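Local coordinates for toxin coregulated pilin (Vibrio cholerae, PDB 3HRV), which forms the major subunit of the toxin-coregulated pilus, a type IV pilus essential for bacterial aggregation and subsequent colonization of the host small intestine, at residues Gly141-Gly153 against Ile160-His174. Sequence-based numbering, arbitrary orientation.
Sequences GDFETSVADAATG and IAPGSANLNLTNITH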
# COMPACT_ATOMS: atom_id res chain seq x y z
N GLY A 141 0.10 -4.40 -10.51
CA GLY A 141 0.19 -5.83 -10.71
C GLY A 141 -1.15 -6.49 -10.39
O GLY A 141 -2.20 -5.88 -10.58
N ASP A 142 -1.10 -7.72 -9.89
CA ASP A 142 -2.31 -8.46 -9.56
C ASP A 142 -2.22 -8.99 -8.13
O ASP A 142 -1.24 -9.62 -7.75
CB ASP A 142 -2.48 -9.63 -10.53
CG ASP A 142 -3.83 -10.32 -10.39
OD1 ASP A 142 -4.68 -10.18 -11.29
OD2 ASP A 142 -4.04 -11.01 -9.37
N PHE A 143 -3.24 -8.71 -7.34
CA PHE A 143 -3.28 -9.13 -5.94
C PHE A 143 -3.03 -10.62 -5.73
O PHE A 143 -2.37 -11.00 -4.76
CB PHE A 143 -4.64 -8.76 -5.33
CG PHE A 143 -4.76 -9.07 -3.86
CD1 PHE A 143 -4.28 -8.17 -2.91
CD2 PHE A 143 -5.36 -10.24 -3.43
CE1 PHE A 143 -4.40 -8.44 -1.55
CE2 PHE A 143 -5.48 -10.52 -2.07
CZ PHE A 143 -5.00 -9.62 -1.12
N GLU A 144 -3.54 -11.45 -6.62
CA GLU A 144 -3.38 -12.89 -6.45
C GLU A 144 -2.37 -13.59 -7.36
O GLU A 144 -1.84 -14.64 -6.99
CB GLU A 144 -4.74 -13.58 -6.59
CG GLU A 144 -4.73 -15.07 -6.29
CD GLU A 144 -6.12 -15.63 -6.03
OE1 GLU A 144 -6.23 -16.84 -5.76
OE2 GLU A 144 -7.10 -14.86 -6.09
N THR A 145 -2.08 -13.02 -8.53
CA THR A 145 -1.14 -13.67 -9.43
C THR A 145 0.26 -13.07 -9.49
O THR A 145 1.16 -13.66 -10.10
CB THR A 145 -1.72 -13.76 -10.87
OG1 THR A 145 -1.94 -12.45 -11.38
CG2 THR A 145 -3.03 -14.54 -10.86
N SER A 146 0.47 -11.91 -8.88
CA SER A 146 1.80 -11.31 -8.87
C SER A 146 2.63 -12.02 -7.81
O SER A 146 2.33 -11.93 -6.62
CB SER A 146 1.73 -9.81 -8.56
OG SER A 146 1.25 -9.07 -9.67
N VAL A 147 3.66 -12.73 -8.25
CA VAL A 147 4.52 -13.47 -7.33
C VAL A 147 5.55 -12.57 -6.66
O VAL A 147 6.31 -11.87 -7.33
CB VAL A 147 5.26 -14.61 -8.06
CG1 VAL A 147 6.18 -15.35 -7.10
CG2 VAL A 147 4.24 -15.57 -8.66
N ALA A 148 5.56 -12.59 -5.33
CA ALA A 148 6.48 -11.77 -4.56
C ALA A 148 7.90 -12.32 -4.54
O ALA A 148 8.12 -13.53 -4.55
CB ALA A 148 5.97 -11.63 -3.14
N ASP A 149 8.87 -11.41 -4.52
CA ASP A 149 10.28 -11.76 -4.45
C ASP A 149 10.95 -10.70 -3.59
O ASP A 149 11.60 -9.78 -4.10
CB ASP A 149 10.92 -11.78 -5.84
CG ASP A 149 12.29 -12.45 -5.83
OD1 ASP A 149 12.87 -12.60 -4.74
OD2 ASP A 149 12.78 -12.82 -6.92
N ALA A 150 10.78 -10.83 -2.28
CA ALA A 150 11.34 -9.87 -1.33
C ALA A 150 12.86 -9.78 -1.41
O ALA A 150 13.45 -8.81 -0.93
CB ALA A 150 10.91 -10.24 0.08
N ALA A 151 13.50 -10.77 -2.01
CA ALA A 151 14.95 -10.76 -2.13
C ALA A 151 15.42 -9.58 -2.98
O ALA A 151 16.54 -9.10 -2.83
CB ALA A 151 15.44 -12.07 -2.74
N THR A 152 14.55 -9.11 -3.87
CA THR A 152 14.88 -7.98 -4.74
C THR A 152 14.63 -6.65 -4.02
O THR A 152 15.17 -5.61 -4.41
CB THR A 152 14.05 -7.99 -6.03
OG1 THR A 152 12.66 -7.79 -5.71
CG2 THR A 152 14.21 -9.32 -6.76
N GLY A 153 13.82 -6.70 -2.97
CA GLY A 153 13.51 -5.50 -2.21
C GLY A 153 12.76 -4.45 -3.01
O GLY A 153 12.62 -3.31 -2.57
N ILE A 160 -0.33 -13.12 -1.85
CA ILE A 160 -0.86 -14.44 -1.54
C ILE A 160 -0.54 -15.47 -2.62
O ILE A 160 -0.89 -16.64 -2.49
CB ILE A 160 -2.39 -14.41 -1.34
CG1 ILE A 160 -3.09 -13.97 -2.63
CG2 ILE A 160 -2.74 -13.46 -0.20
CD1 ILE A 160 -4.59 -14.15 -2.60
N ALA A 161 0.04 -15.17 -3.70
CA ALA A 161 0.41 -15.99 -4.86
C ALA A 161 1.26 -17.18 -4.41
O ALA A 161 2.21 -17.03 -3.64
CB ALA A 161 1.17 -15.15 -5.87
N PRO A 162 0.58 -18.46 -4.56
CA PRO A 162 1.59 -19.49 -4.86
C PRO A 162 2.88 -18.92 -5.72
O PRO A 162 2.63 -18.75 -7.05
CB PRO A 162 1.03 -20.16 -6.10
CG PRO A 162 -0.43 -20.12 -5.84
CD PRO A 162 -0.65 -18.71 -5.34
N GLY A 163 3.87 -19.60 -4.94
CA GLY A 163 5.24 -19.46 -5.12
C GLY A 163 5.84 -18.09 -4.67
O GLY A 163 6.95 -17.87 -5.14
N SER A 164 5.18 -17.30 -4.02
CA SER A 164 5.80 -16.02 -3.69
C SER A 164 6.74 -16.12 -2.50
O SER A 164 6.48 -16.83 -1.53
CB SER A 164 4.78 -14.93 -3.36
OG SER A 164 4.12 -14.49 -4.53
N ALA A 165 7.86 -15.40 -2.59
CA ALA A 165 8.85 -15.36 -1.53
C ALA A 165 8.59 -14.05 -0.80
O ALA A 165 9.16 -13.01 -1.13
CB ALA A 165 10.26 -15.37 -2.11
N ASN A 166 7.71 -14.10 0.20
CA ASN A 166 7.33 -12.92 0.96
C ASN A 166 8.39 -12.40 1.92
O ASN A 166 9.21 -13.16 2.43
CB ASN A 166 6.03 -13.17 1.72
CG ASN A 166 4.86 -13.45 0.79
OD1 ASN A 166 4.76 -12.84 -0.28
ND2 ASN A 166 3.97 -14.34 1.20
N LEU A 167 8.35 -11.09 2.15
CA LEU A 167 9.29 -10.43 3.04
C LEU A 167 9.42 -11.19 4.35
O LEU A 167 8.44 -11.41 5.07
CB LEU A 167 8.82 -9.00 3.32
CG LEU A 167 9.69 -8.17 4.28
CD1 LEU A 167 11.08 -7.98 3.69
CD2 LEU A 167 9.02 -6.82 4.54
N ASN A 168 10.65 -11.60 4.66
CA ASN A 168 10.95 -12.34 5.87
C ASN A 168 12.11 -11.65 6.58
O ASN A 168 13.23 -11.66 6.09
CB ASN A 168 11.33 -13.79 5.53
CG ASN A 168 11.46 -14.66 6.75
OD1 ASN A 168 10.81 -15.70 6.86
ND2 ASN A 168 12.32 -14.26 7.68
N LEU A 169 11.83 -11.06 7.73
CA LEU A 169 12.85 -10.33 8.47
C LEU A 169 14.00 -11.18 9.01
O LEU A 169 14.99 -10.64 9.50
CB LEU A 169 12.20 -9.54 9.61
CG LEU A 169 11.07 -8.59 9.17
CD1 LEU A 169 10.61 -7.77 10.36
CD2 LEU A 169 11.57 -7.67 8.06
N THR A 170 13.88 -12.50 8.94
CA THR A 170 14.96 -13.36 9.42
C THR A 170 15.95 -13.59 8.29
O THR A 170 17.03 -14.15 8.49
CB THR A 170 14.45 -14.73 9.92
OG1 THR A 170 13.92 -15.48 8.82
CG2 THR A 170 13.36 -14.53 10.96
N ASN A 171 15.58 -13.14 7.10
CA ASN A 171 16.42 -13.27 5.92
C ASN A 171 17.18 -11.95 5.76
O ASN A 171 16.60 -10.93 5.38
CB ASN A 171 15.56 -13.52 4.68
CG ASN A 171 16.37 -13.84 3.44
OD1 ASN A 171 17.37 -13.17 3.16
ND2 ASN A 171 15.95 -14.85 2.69
N ILE A 172 18.54 -12.01 6.06
CA ILE A 172 19.30 -10.76 5.97
C ILE A 172 19.25 -10.15 4.57
O ILE A 172 19.28 -8.92 4.43
CB ILE A 172 20.78 -10.97 6.36
CG1 ILE A 172 21.45 -9.62 6.63
CG2 ILE A 172 21.53 -11.70 5.26
CD1 ILE A 172 20.81 -8.83 7.76
N THR A 173 19.08 -10.91 3.55
CA THR A 173 19.00 -10.38 2.19
C THR A 173 17.75 -9.52 2.05
O THR A 173 17.80 -8.42 1.48
CB THR A 173 18.95 -11.51 1.15
OG1 THR A 173 20.09 -12.36 1.30
CG2 THR A 173 18.94 -10.94 -0.26
N HIS A 174 16.63 -10.01 2.57
CA HIS A 174 15.37 -9.27 2.51
C HIS A 174 15.52 -7.95 3.26
O HIS A 174 15.11 -6.90 2.78
CB HIS A 174 14.22 -10.07 3.14
CG HIS A 174 13.79 -11.26 2.34
ND1 HIS A 174 12.65 -11.98 2.64
CD2 HIS A 174 14.34 -11.86 1.26
CE1 HIS A 174 12.52 -12.97 1.78
NE2 HIS A 174 13.53 -12.92 0.93
O HOH W 1 -1.80 -10.58 -2.13
O HOH W 2 13.00 -6.81 0.85
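Asp149 and Ala165 form a single parallel bridge between two loops of the type IV pilin fold, both within the D-region bounded by the Cys113–Cys179 disulfide. Its two backbone bonds define it: Ala165 N donates to Ala148 O at 2.7 Å, and Ala165 O accepts from Ala150 N at 2.9 Å. The latter is nearly straight (175° at the hydrogen) and lies almost along the carbonyl axis, whereas the donor at Ala148 O stands 47° out of the carbonyl plane. A side-chain bond extends the pairing, from Ala148 N to Ser164 OG; at 2.5 Å the modelled separation is unusually short, so its exact length is doubtful. Ser164 OG reaches that amide with chi1 at -73°, anti to its own carbonyl carbon, and is also bonded to Ser159 OG.

Water gives further polar links. One molecule donates to Phe143 O and accepts from Ile160 N while sitting over the centre of the Phe143 ring; another donates to both Ala150 O and His174 O.

Van der Waals packing flanks the bridge on both sides. Ile160 CD1 lies 3.8 Å from Phe143 CE2 and equally close to Glu144 CG, whose carboxylate continues to a salt bridge with Arg93. Ala161 CB lies against the backbone oxygens Glu144 O and Ser146 O, and Val147 CG2 approaches the same methyl.

Further along, the methyl of Ala150 makes a CH-pi contact: its CB is 3.6 Å from the His174 ring centroid, nearly over the centre of one face. It also touches Leu167 CA at 3.4 Å. Asn171 CG lies over the opposite ring face, displaced toward its rim, and Asn171 OD1 caps the start of helix 172-177 through weak bonds. The imidazole's rotation is fixed at its edge, where His174 ND1 accepts from Asn168 N at 2.9 Å, essentially in the ring plane.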